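Local coordinates for enhancer of mRNA-decapping protein 4 homolog (Drosophila melanogaster, PDB 2VXG) that seems to take part in mRNA decapping during mRNA decay and is required for silencing some miRNA targets, the portion described here being its helical C-terminal domain, at residues Gly1-Ser6 with Leu29-Phe34; Lys18-Ala23 with Gln54-Ser59; Glu81-Ile86 with Met128-Thr133. All blocks are in the same frame, centred on the assembly; numbering follows the deposited sequence.

Contact 1. Residues Gly1-Ser6 with Leu29-Phe34; sequences GAMGDS and LGLVEF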
ATOM      1  N   GLY A   1     -21.157  -5.248  -2.361  1.00 20.14           N
ATOM      2  CA  GLY A   1     -21.774  -5.744  -3.622  1.00 21.14           C
ATOM      3  C   GLY A   1     -20.954  -6.876  -4.214  1.00 20.64           C
ATOM      4  O   GLY A   1     -20.230  -7.544  -3.499  1.00 22.07           O
ATOM      5  N   ALA A   2     -21.035  -7.049  -5.534  1.00 21.25           N
ATOM      6  CA  ALA A   2     -20.456  -8.191  -6.228  1.00 21.34           C
ATOM      7  C   ALA A   2     -18.918  -8.229  -6.150  1.00 21.26           C
ATOM      8  O   ALA A   2     -18.314  -9.309  -5.980  1.00 20.53           O
ATOM      9  CB  ALA A   2     -20.949  -8.234  -7.704  1.00 21.47           C
ATOM     10  N   MET A   3     -18.287  -7.065  -6.261  1.00 20.85           N
ATOM     11  CA  MET A   3     -16.840  -6.960  -6.116  1.00 22.20           C
ATOM     12  C   MET A   3     -16.356  -7.333  -4.701  1.00 21.30           C
ATOM     13  O   MET A   3     -15.455  -8.135  -4.552  1.00 19.28           O
ATOM     14  CB  MET A   3     -16.331  -5.549  -6.500  1.00 22.62           C
ATOM     15  CG  MET A   3     -15.573  -5.536  -7.800  1.00 24.94           C
ATOM     16  SD  MET A   3     -15.265  -3.908  -8.490  1.00 28.09           S
ATOM     17  CE  MET A   3     -14.917  -4.309 -10.168  1.00 28.12           C
ATOM     18  N   GLY A   4     -16.915  -6.699  -3.676  1.00 21.25           N
ATOM     19  CA  GLY A   4     -16.528  -7.000  -2.301  1.00 21.33           C
ATOM     20  C   GLY A   4     -16.702  -8.475  -1.952  1.00 21.15           C
ATOM     21  O   GLY A   4     -15.819  -9.099  -1.358  1.00 21.00           O
ATOM     22  N   ASP A   5     -17.846  -9.023  -2.344  1.00 21.21           N
ATOM     23  CA  ASP A   5     -18.158 -10.437  -2.203  1.00 20.91           C
ATOM     24  C   ASP A   5     -17.120 -11.314  -2.859  1.00 20.47           C
ATOM     25  O   ASP A   5     -16.642 -12.282  -2.256  1.00 18.65           O
ATOM     26  CB  ASP A   5     -19.521 -10.768  -2.817  1.00 21.83           C
ATOM     27  CG  ASP A   5     -20.712 -10.210  -1.993  1.00 23.59           C
ATOM     28  OD1 ASP A   5     -20.501  -9.717  -0.874  1.00 22.55           O
ATOM     29  OD2 ASP A   5     -21.863 -10.295  -2.489  1.00 26.59           O
ATOM     30  N   SER A   6     -16.752 -10.977  -4.088  1.00 19.23           N
ATOM     31  CA  SER A   6     -15.755 -11.764  -4.809  1.00 19.87           C
ATOM     32  C   SER A   6     -14.418 -11.721  -4.095  1.00 19.47           C
ATOM     33  O   SER A   6     -13.715 -12.727  -4.001  1.00 19.42           O
ATOM     34  CB  SER A   6     -15.571 -11.237  -6.229  1.00 18.86           C
ATOM     35  OG  SER A   6     -14.504 -11.895  -6.870  1.00 20.04           O
ATOM     36  N   LEU A  29     -10.224   3.494  -3.864  1.00 18.91           N
ATOM     37  CA  LEU A  29      -9.437   3.344  -2.637  1.00 18.86           C
ATOM     38  C   LEU A  29     -10.284   2.818  -1.497  1.00 18.22           C
ATOM     39  O   LEU A  29      -9.768   2.139  -0.635  1.00 19.52           O
ATOM     40  CB  LEU A  29      -8.729   4.651  -2.266  1.00 19.32           C
ATOM     41  CG  LEU A  29      -7.705   4.596  -1.110  1.00 19.42           C
ATOM     42  CD1 LEU A  29      -6.597   3.471  -1.229  1.00 17.98           C
ATOM     43  CD2 LEU A  29      -7.081   5.964  -0.888  1.00 19.47           C
ATOM     44  N   GLY A  30     -11.583   3.088  -1.507  1.00 17.90           N
ATOM     45  CA  GLY A  30     -12.505   2.509  -0.522  1.00 17.23           C
ATOM     46  C   GLY A  30     -12.586   0.976  -0.597  1.00 16.85           C
ATOM     47  O   GLY A  30     -12.682   0.277   0.435  1.00 17.21           O
ATOM     48  N   LEU A  31     -12.549   0.437  -1.808  1.00 15.57           N
ATOM     49  CA  LEU A  31     -12.552  -1.017  -1.978  1.00 15.71           C
ATOM     50  C   LEU A  31     -11.220  -1.655  -1.542  1.00 14.58           C
ATOM     51  O   LEU A  31     -11.208  -2.734  -0.953  1.00 15.58           O
ATOM     52  CB  LEU A  31     -12.843  -1.359  -3.431  1.00 15.52           C
ATOM     53  CG  LEU A  31     -13.007  -2.851  -3.712  1.00 15.26           C
ATOM     54  CD1 LEU A  31     -14.271  -3.421  -2.937  1.00 16.79           C
ATOM     55  CD2 LEU A  31     -13.141  -2.975  -5.260  1.00 16.28           C
ATOM     56  N   VAL A  32     -10.127  -0.962  -1.822  1.00 15.37           N
ATOM     57  CA  VAL A  32      -8.823  -1.332  -1.322  1.00 16.33           C
ATOM     58  C   VAL A  32      -8.844  -1.398   0.207  1.00 17.27           C
ATOM     59  O   VAL A  32      -8.369  -2.398   0.775  1.00 17.63           O
ATOM     60  CB  VAL A  32      -7.705  -0.383  -1.834  1.00 16.12           C
ATOM     61  CG1 VAL A  32      -6.340  -0.764  -1.191  1.00 15.52           C
ATOM     62  CG2 VAL A  32      -7.614  -0.439  -3.376  1.00 16.00           C
ATOM     63  N   GLU A  33      -9.365  -0.348   0.860  1.00 18.95           N
ATOM     64  CA  GLU A  33      -9.490  -0.351   2.338  1.00 20.05           C
ATOM     65  C   GLU A  33     -10.335  -1.482   2.880  1.00 19.43           C
ATOM     66  O   GLU A  33      -9.899  -2.169   3.796  1.00 18.90           O
ATOM     67  CB  GLU A  33      -9.972   0.977   2.867  1.00 20.34           C
ATOM     68  CG  GLU A  33      -9.001   2.060   2.636  1.00 22.72           C
ATOM     69  CD  GLU A  33      -9.480   3.406   3.177  1.00 25.35           C
ATOM     70  OE1 GLU A  33      -9.932   3.427   4.353  1.00 26.20           O
ATOM     71  OE2 GLU A  33      -9.390   4.429   2.416  1.00 30.56           O
ATOM     72  N   PHE A  34     -11.499  -1.728   2.268  1.00 19.38           N
ATOM     73  CA  PHE A  34     -12.330  -2.930   2.539  1.00 18.94           C
ATOM     74  C   PHE A  34     -11.494  -4.209   2.437  1.00 18.51           C
ATOM     75  O   PHE A  34     -11.549  -5.091   3.311  1.00 18.30           O
ATOM     76  CB  PHE A  34     -13.519  -2.965   1.523  1.00 18.58           C
ATOM     77  CG  PHE A  34     -14.288  -4.303   1.468  1.00 17.90           C
ATOM     78  CD1 PHE A  34     -15.376  -4.530   2.308  1.00 19.80           C
ATOM     79  CD2 PHE A  34     -13.938  -5.273   0.544  1.00 16.53           C
ATOM     80  CE1 PHE A  34     -16.092  -5.713   2.255  1.00 18.17           C
ATOM     81  CE2 PHE A  34     -14.626  -6.444   0.469  1.00 17.65           C
ATOM     82  CZ  PHE A  34     -15.716  -6.681   1.321  1.00 18.16           C
TER
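Phe34 reaches across from helix 29-38 and presses its leading atoms against the backbone of Gly4 in helix 2-13. CE2 of Phe34 comes to 3.4 Å from Gly4 CA, and the neighbouring CZ of Phe34 lies 3.6 Å from Gly4 O, with the ring slanted to the glycine. With no side chain at Gly4, the ring can lie directly on main-chain atoms. The first torsion of Phe34 (chi1 167°) places CG opposite its own backbone N, which sends the ring out from its helix toward the other. Ile7 and Lys8, a turn further along helix 2-13, also meet this ring, and His38 lies beside it with its plane turned about 50°. One turn before Phe34, Leu31 projects in the same general direction and offers its two methyls separately: CD1 of Leu31 lies 4.3 Å from Gly4 N, while CD2 is 4.0 Å from SD of Met3. The Met3 chain, extended beyond CG, passes Leu31 at roughly a right angle, its sulfur making the closest approach. Replacing Phe34 with alanine would probably leave the Gly4 backbone without its apolar cover and open a gap beside Ile7. Gly1-Gly4 are probably a remnant of the expression construct, so this end of the contact need not reflect the natural protein. No hydrogen bond crosses the interface. The axes of the two helical segments pass 10.7 Å apart at closest, inclined at 29°; their helices flank helix 16-25 in sequence, a near-parallel alignment of alternate helices consistent with TPR-like helical repeat folds.

Contact 2. Residues Lys18-Ala23 with Gln54-Ser59; sequences KAFHQA and QKVLLS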
ATOM      1  N   LYS A  18      -5.022 -12.409  -6.406  1.00 17.95           N
ATOM      2  CA  LYS A  18      -6.213 -12.204  -7.229  1.00 18.79           C
ATOM      3  C   LYS A  18      -7.220 -11.247  -6.568  1.00 17.26           C
ATOM      4  O   LYS A  18      -7.831 -10.477  -7.256  1.00 16.55           O
ATOM      5  CB  LYS A  18      -6.915 -13.517  -7.628  1.00 18.79           C
ATOM      6  CG  LYS A  18      -6.081 -14.458  -8.512  1.00 20.96           C
ATOM      7  CD  LYS A  18      -6.885 -15.622  -9.025  1.00 21.86           C
ATOM      8  CE  LYS A  18      -5.997 -16.704  -9.689  1.00 23.43           C
ATOM      9  NZ  LYS A  18      -6.831 -17.619 -10.566  1.00 26.89           N
ATOM     10  N   ALA A  19      -7.392 -11.341  -5.248  1.00 17.05           N
ATOM     11  CA  ALA A  19      -8.265 -10.441  -4.495  1.00 16.11           C
ATOM     12  C   ALA A  19      -7.735  -9.015  -4.639  1.00 15.66           C
ATOM     13  O   ALA A  19      -8.499  -8.085  -4.922  1.00 15.30           O
ATOM     14  CB  ALA A  19      -8.345 -10.835  -3.058  1.00 15.45           C
ATOM     15  N   PHE A  20      -6.420  -8.855  -4.527  1.00 16.05           N
ATOM     16  CA  PHE A  20      -5.828  -7.522  -4.618  1.00 16.00           C
ATOM     17  C   PHE A  20      -5.834  -6.984  -6.030  1.00 16.41           C
ATOM     18  O   PHE A  20      -5.993  -5.781  -6.194  1.00 16.86           O
ATOM     19  CB  PHE A  20      -4.420  -7.475  -3.998  1.00 17.33           C
ATOM     20  CG  PHE A  20      -4.431  -7.237  -2.504  1.00 15.71           C
ATOM     21  CD1 PHE A  20      -4.805  -8.250  -1.651  1.00 17.02           C
ATOM     22  CD2 PHE A  20      -4.103  -5.980  -1.963  1.00 22.19           C
ATOM     23  CE1 PHE A  20      -4.828  -8.078  -0.273  1.00 17.93           C
ATOM     24  CE2 PHE A  20      -4.113  -5.774  -0.558  1.00 17.39           C
ATOM     25  CZ  PHE A  20      -4.492  -6.836   0.278  1.00 20.44           C
ATOM     26  N   HIS A  21      -5.685  -7.842  -7.035  1.00 16.16           N
ATOM     27  CA  HIS A  21      -5.824  -7.409  -8.439  1.00 16.26           C
ATOM     28  C   HIS A  21      -7.166  -6.761  -8.615  1.00 16.38           C
ATOM     29  O   HIS A  21      -7.244  -5.680  -9.173  1.00 15.28           O
ATOM     30  CB  HIS A  21      -5.716  -8.576  -9.467  1.00 16.97           C
ATOM     31  CG  HIS A  21      -4.363  -9.219  -9.554  1.00 16.50           C
ATOM     32  ND1 HIS A  21      -4.183 -10.502 -10.045  1.00 17.38           N
ATOM     33  CD2 HIS A  21      -3.146  -8.812  -9.122  1.00 18.76           C
ATOM     34  CE1 HIS A  21      -2.902 -10.831  -9.959  1.00 19.63           C
ATOM     35  NE2 HIS A  21      -2.243  -9.809  -9.426  1.00 18.43           N
ATOM     36  N   GLN A  22      -8.217  -7.409  -8.098  1.00 16.38           N
ATOM     37  CA  GLN A  22      -9.572  -6.918  -8.257  1.00 16.16           C
ATOM     38  C   GLN A  22      -9.709  -5.612  -7.522  1.00 15.79           C
ATOM     39  O   GLN A  22     -10.180  -4.631  -8.098  1.00 15.15           O
ATOM     40  CB  GLN A  22     -10.602  -7.919  -7.707  1.00 15.94           C
ATOM     41  CG  GLN A  22     -12.066  -7.449  -7.771  1.00 18.05           C
ATOM     42  CD  GLN A  22     -12.607  -7.199  -9.183  1.00 18.20           C
ATOM     43  OE1 GLN A  22     -12.642  -6.057  -9.645  1.00 21.51           O
ATOM     44  NE2 GLN A  22     -13.045  -8.262  -9.864  1.00 18.03           N
ATOM     45  N   ALA A  23      -9.246  -5.579  -6.270  1.00 15.28           N
ATOM     46  CA  ALA A  23      -9.378  -4.355  -5.503  1.00 15.78           C
ATOM     47  C   ALA A  23      -8.633  -3.170  -6.192  1.00 15.22           C
ATOM     48  O   ALA A  23      -9.176  -2.050  -6.311  1.00 16.03           O
ATOM     49  CB  ALA A  23      -8.884  -4.575  -4.108  1.00 13.17           C
ATOM     50  N   GLN A  54       5.132  -8.561  -5.914  1.00 18.67           N
ATOM     51  CA  GLN A  54       5.772  -7.242  -5.954  1.00 17.27           C
ATOM     52  C   GLN A  54       4.941  -6.186  -6.690  1.00 17.20           C
ATOM     53  O   GLN A  54       4.887  -5.032  -6.247  1.00 15.39           O
ATOM     54  CB  GLN A  54       7.146  -7.308  -6.600  1.00 17.02           C
ATOM     55  CG  GLN A  54       8.181  -8.110  -5.787  1.00 16.53           C
ATOM     56  CD  GLN A  54       8.684  -7.344  -4.632  1.00 19.52           C
ATOM     57  OE1 GLN A  54       9.351  -6.304  -4.805  1.00 17.69           O
ATOM     58  NE2 GLN A  54       8.407  -7.852  -3.417  1.00 16.76           N
ATOM     59  N   LYS A  55       4.327  -6.570  -7.815  1.00 16.53           N
ATOM     60  CA  LYS A  55       3.514  -5.630  -8.575  1.00 16.84           C
ATOM     61  C   LYS A  55       2.308  -5.127  -7.760  1.00 15.85           C
ATOM     62  O   LYS A  55       1.910  -3.993  -7.904  1.00 16.30           O
ATOM     63  CB  LYS A  55       3.146  -6.147  -9.973  1.00 16.62           C
ATOM     64  CG  LYS A  55       2.081  -7.261 -10.097  1.00 17.96           C
ATOM     65  CD  LYS A  55       1.766  -7.599 -11.575  1.00 19.15           C
ATOM     66  CE  LYS A  55       1.169  -9.026 -11.681  1.00 21.52           C
ATOM     67  NZ  LYS A  55       1.667  -9.707 -12.876  1.00 29.48           N
ATOM     68  N   VAL A  56       1.773  -5.982  -6.897  1.00 16.00           N
ATOM     69  CA  VAL A  56       0.654  -5.656  -6.019  1.00 15.30           C
ATOM     70  C   VAL A  56       1.150  -4.727  -4.919  1.00 14.18           C
ATOM     71  O   VAL A  56       0.509  -3.749  -4.594  1.00 14.28           O
ATOM     72  CB  VAL A  56       0.012  -6.916  -5.409  1.00 14.46           C
ATOM     73  CG1 VAL A  56      -0.829  -6.567  -4.183  1.00 13.64           C
ATOM     74  CG2 VAL A  56      -0.815  -7.725  -6.486  1.00 13.29           C
ATOM     75  N   LEU A  57       2.303  -5.023  -4.366  1.00 14.60           N
ATOM     76  CA  LEU A  57       2.854  -4.159  -3.314  1.00 14.93           C
ATOM     77  C   LEU A  57       3.060  -2.738  -3.812  1.00 14.93           C
ATOM     78  O   LEU A  57       2.674  -1.792  -3.111  1.00 15.95           O
ATOM     79  CB  LEU A  57       4.172  -4.732  -2.775  1.00 16.12           C
ATOM     80  CG  LEU A  57       4.084  -6.028  -1.983  1.00 15.08           C
ATOM     81  CD1 LEU A  57       5.435  -6.611  -1.787  1.00 19.19           C
ATOM     82  CD2 LEU A  57       3.407  -5.784  -0.653  1.00 19.27           C
ATOM     83  N   LEU A  58       3.662  -2.573  -5.003  1.00 15.01           N
ATOM     84  CA  LEU A  58       3.982  -1.223  -5.562  1.00 14.89           C
ATOM     85  C   LEU A  58       2.722  -0.428  -5.937  1.00 15.49           C
ATOM     86  O   LEU A  58       2.657   0.781  -5.782  1.00 14.81           O
ATOM     87  CB  LEU A  58       4.911  -1.315  -6.756  1.00 15.16           C
ATOM     88  CG  LEU A  58       6.371  -1.728  -6.457  1.00 15.57           C
ATOM     89  CD1 LEU A  58       7.232  -2.017  -7.702  1.00 14.59           C
ATOM     90  CD2 LEU A  58       7.087  -0.747  -5.501  1.00 14.47           C
ATOM     91  N   SER A  59       1.721  -1.122  -6.449  1.00 14.95           N
ATOM     92  CA  SER A  59       0.387  -0.528  -6.718  1.00 15.44           C
ATOM     93  C   SER A  59      -0.348  -0.085  -5.431  1.00 15.68           C
ATOM     94  O   SER A  59      -0.931   0.990  -5.382  1.00 15.74           O
ATOM     95  CB  SER A  59      -0.465  -1.546  -7.489  1.00 15.12           C
ATOM     96  OG  SER A  59      -1.792  -1.072  -7.758  1.00 15.05           O
TER
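Val56 carries the apolar part of this contact, wedging its two methyl groups against consecutive residues of helix 16-25. Val56 CG1 meets the base of Phe20, 3.7 Å from Phe20 CB, and is also near the start of the ring, which it approaches obliquely. Val56 CG2 turns instead to the imidazole, reaching 3.7 Å from His21 CD2. This division follows from the valine torsion: at chi1 162° CG1 stands opposite the backbone N and CG2 opposite the carbonyl carbon, splaying the methyls toward the two neighbours. Beyond the ring of Phe20 lie Thr35 and Leu36 of helix 29-38.

The polar groups, His21 and Lys55, lie at the more open side. Lys55 touches His21 through its aliphatic end alone, CE of Lys55 being 4.2 Å from His21 NE2, while Lys55 NZ stays 5.2 Å from the same nitrogen. His21 NE2 is hydrogen-bonded to Glu53, just ahead of helix 54-66, and that carboxylate probably tempers any positive charge gathered here.

The helix segments run in the same general sense, inclined at 37° with axes 10.3 Å apart. Such side-by-side packing of helices distant in sequence builds the all-helical body of this EDC4 C-terminal domain.

Contact 3. Residues Glu81-Ile86 with Met128-Thr133; sequences EALLAI and MKAIIT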
ATOM      1  N   GLU A  81       4.418  -1.941   5.849  1.00 20.29           N
ATOM      2  CA  GLU A  81       4.685  -3.343   5.494  1.00 20.07           C
ATOM      3  C   GLU A  81       4.963  -3.522   4.034  1.00 19.47           C
ATOM      4  O   GLU A  81       5.877  -4.244   3.685  1.00 19.86           O
ATOM      5  CB  GLU A  81       3.555  -4.279   5.880  1.00 21.29           C
ATOM      6  CG  GLU A  81       3.281  -4.356   7.343  1.00 23.14           C
ATOM      7  CD  GLU A  81       4.244  -5.150   8.168  1.00 25.00           C
ATOM      8  OE1 GLU A  81       5.207  -5.793   7.664  1.00 27.44           O
ATOM      9  OE2 GLU A  81       4.005  -5.134   9.394  1.00 26.79           O
ATOM     10  N   ALA A  82       4.224  -2.823   3.171  1.00 18.81           N
ATOM     11  CA  ALA A  82       4.470  -2.958   1.747  1.00 18.77           C
ATOM     12  C   ALA A  82       5.861  -2.478   1.383  1.00 18.45           C
ATOM     13  O   ALA A  82       6.570  -3.132   0.608  1.00 19.68           O
ATOM     14  CB  ALA A  82       3.383  -2.259   0.912  1.00 17.56           C
ATOM     15  N   LEU A  83       6.295  -1.342   1.934  1.00 18.99           N
ATOM     16  CA  LEU A  83       7.666  -0.879   1.680  1.00 19.05           C
ATOM     17  C   LEU A  83       8.696  -1.911   2.148  1.00 18.25           C
ATOM     18  O   LEU A  83       9.667  -2.211   1.443  1.00 18.20           O
ATOM     19  CB  LEU A  83       7.925   0.477   2.386  1.00 19.85           C
ATOM     20  CG  LEU A  83       9.303   1.149   2.346  1.00 20.55           C
ATOM     21  CD1 LEU A  83       9.556   1.733   0.955  1.00 22.84           C
ATOM     22  CD2 LEU A  83       9.405   2.287   3.374  1.00 20.71           C
ATOM     23  N   LEU A  84       8.517  -2.423   3.357  1.00 17.78           N
ATOM     24  CA  LEU A  84       9.454  -3.430   3.915  1.00 18.79           C
ATOM     25  C   LEU A  84       9.490  -4.707   3.094  1.00 18.76           C
ATOM     26  O   LEU A  84      10.470  -5.412   3.147  1.00 18.83           O
ATOM     27  CB  LEU A  84       9.112  -3.762   5.362  1.00 17.81           C
ATOM     28  CG  LEU A  84       9.264  -2.640   6.404  1.00 19.57           C
ATOM     29  CD1 LEU A  84       8.799  -3.127   7.740  1.00 19.41           C
ATOM     30  CD2 LEU A  84      10.736  -2.145   6.499  1.00 20.59           C
ATOM     31  N   ALA A  85       8.416  -4.992   2.353  1.00 19.66           N
ATOM     32  CA  ALA A  85       8.340  -6.185   1.477  1.00 19.79           C
ATOM     33  C   ALA A  85       8.898  -5.992   0.067  1.00 20.25           C
ATOM     34  O   ALA A  85       9.036  -6.982  -0.695  1.00 20.38           O
ATOM     35  CB  ALA A  85       6.898  -6.673   1.381  1.00 19.18           C
ATOM     36  N   ILE A  86       9.199  -4.754  -0.313  1.00 20.65           N
ATOM     37  CA  ILE A  86       9.859  -4.494  -1.596  1.00 21.61           C
ATOM     38  C   ILE A  86      11.167  -5.289  -1.716  1.00 22.25           C
ATOM     39  O   ILE A  86      12.068  -5.184  -0.869  1.00 22.39           O
ATOM     40  CB  ILE A  86      10.203  -3.011  -1.795  1.00 20.74           C
ATOM     41  CG1 ILE A  86       8.967  -2.141  -1.921  1.00 21.43           C
ATOM     42  CG2 ILE A  86      11.044  -2.795  -3.069  1.00 21.11           C
ATOM     43  CD1 ILE A  86       9.338  -0.639  -2.156  1.00 22.43           C
ATOM     44  N   MET A 128       9.429   8.495   5.288  1.00 15.90           N
ATOM     45  CA  MET A 128      10.180   9.299   4.332  1.00 17.08           C
ATOM     46  C   MET A 128      11.703   9.099   4.494  1.00 17.44           C
ATOM     47  O   MET A 128      12.431   8.968   3.509  1.00 16.87           O
ATOM     48  CB  MET A 128       9.783  10.771   4.482  1.00 17.15           C
ATOM     49  CG  MET A 128       8.362  11.078   4.040  1.00 18.48           C
ATOM     50  SD  MET A 128       7.775  12.703   4.518  1.00 19.77           S
ATOM     51  CE  MET A 128       6.685  12.393   5.890  1.00 24.40           C
ATOM     52  N   LYS A 129      12.167   8.951   5.732  1.00 18.39           N
ATOM     53  CA  LYS A 129      13.585   8.521   5.973  1.00 18.80           C
ATOM     54  C   LYS A 129      13.908   7.114   5.456  1.00 19.25           C
ATOM     55  O   LYS A 129      14.970   6.876   4.856  1.00 20.41           O
ATOM     56  CB  LYS A 129      13.940   8.558   7.453  1.00 19.67           C
ATOM     57  CG  LYS A 129      14.020   9.896   8.051  1.00 20.27           C
ATOM     58  CD  LYS A 129      15.224  10.721   7.580  1.00 23.56           C
ATOM     59  CE  LYS A 129      15.002  12.193   7.931  1.00 23.13           C
ATOM     60  NZ  LYS A 129      16.227  13.010   7.780  1.00 21.20           N
ATOM     61  N   ALA A 130      13.010   6.173   5.703  1.00 18.43           N
ATOM     62  CA  ALA A 130      13.187   4.812   5.240  1.00 19.44           C
ATOM     63  C   ALA A 130      13.256   4.754   3.721  1.00 20.18           C
ATOM     64  O   ALA A 130      14.028   3.972   3.172  1.00 19.18           O
ATOM     65  CB  ALA A 130      12.046   3.943   5.713  1.00 18.80           C
ATOM     66  N   ILE A 131      12.414   5.566   3.069  1.00 20.35           N
ATOM     67  CA  ILE A 131      12.333   5.627   1.621  1.00 21.80           C
ATOM     68  C   ILE A 131      13.683   6.026   1.029  1.00 23.06           C
ATOM     69  O   ILE A 131      14.113   5.445  -0.003  1.00 23.78           O
ATOM     70  CB  ILE A 131      11.210   6.625   1.154  1.00 21.71           C
ATOM     71  CG1 ILE A 131       9.827   5.990   1.343  1.00 23.41           C
ATOM     72  CG2 ILE A 131      11.386   7.024  -0.329  1.00 19.27           C
ATOM     73  CD1 ILE A 131       8.702   6.937   1.003  1.00 21.69           C
ATOM     74  N   ILE A 132      14.350   6.981   1.687  1.00 23.97           N
ATOM     75  CA  ILE A 132      15.675   7.440   1.250  1.00 25.00           C
ATOM     76  C   ILE A 132      16.640   6.253   1.131  1.00 25.53           C
ATOM     77  O   ILE A 132      17.402   6.173   0.176  1.00 25.42           O
ATOM     78  CB  ILE A 132      16.235   8.565   2.162  1.00 24.99           C
ATOM     79  CG1 ILE A 132      15.345   9.818   2.062  1.00 25.13           C
ATOM     80  CG2 ILE A 132      17.689   8.895   1.775  1.00 24.56           C
ATOM     81  CD1 ILE A 132      15.828  11.025   2.863  1.00 26.54           C
ATOM     82  N   THR A 133      16.550   5.301   2.068  1.00 27.32           N
ATOM     83  CA  THR A 133      17.407   4.104   2.071  1.00 28.53           C
ATOM     84  C   THR A 133      17.102   3.185   0.908  1.00 29.37           C
ATOM     85  O   THR A 133      18.003   2.635   0.286  1.00 29.34           O
ATOM     86  CB  THR A 133      17.292   3.327   3.405  1.00 28.20           C
ATOM     87  OG1 THR A 133      17.710   4.184   4.475  1.00 29.63           O
ATOM     88  CG2 THR A 133      18.171   2.098   3.412  1.00 28.14           C
TER
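Leu83 of helix 73-85 points its branched end at helix 121-134, where Ala130 and Ile131 receive it, a purely apolar junction in the all-helical, TPR-clan domain at the C-terminus of the protein. The two segments run in broadly the same direction, with the long helix 91-114 between them in sequence. Leu83 contributes the most surface. Its first torsion (chi1 177°) sets CG opposite the backbone N, carrying both methyls away from its own helix and out toward the partner. Helix 121-134 adds further cover to this leucine through Leu127 and Tyr134, about a turn before and after Ala130 and Ile131.

Ile131, second in buried area, presents its flank: the CG1 methylene faces Leu83, and CD1 lies further from it. Ile131 CG1 is almost evenly spaced from the leucine methyls, 4.2 Å from Leu83 CD2 and 4.3 Å from Leu83 CD1. Leu104 of helix 91-114 packs on the same isoleucine, so the intervening helix is joined to this core as well. Met128 turns from Leu83 to Cys108 and Ile112 of that helix.

Ala130 sits at the margin, its CB directed toward the other helix by the backbone itself. Closest of all across the two segments is a methyl-to-methyl touch, with CB of Ala130 3.9 Å from Leu83 CD2.

How the contacts relate
Contacts 1 and 2 interlock along the chain: helices 2-13 and 16-25 come first, and their respective partners, helices 29-38 and 54-66, follow in the same order. Their centres lie 13 Å apart, and CD2 of Leu31 packs 4.0 Å from Ala23 CA between them. Contact 3 opens later, on helices 73-85 and 121-134. It lies about 17 Å from contact 2 and 26 Å from contact 1, centre to centre, across the chain's centre from contact 1. Contact 2 bridges to it through consecutive helices 54-66 and 73-85, where Gln54 NE2 probably bonds to Ala85 O at 2.9 Å. Together they trace one continuous helical body from the N-terminal helix to the C-terminal one.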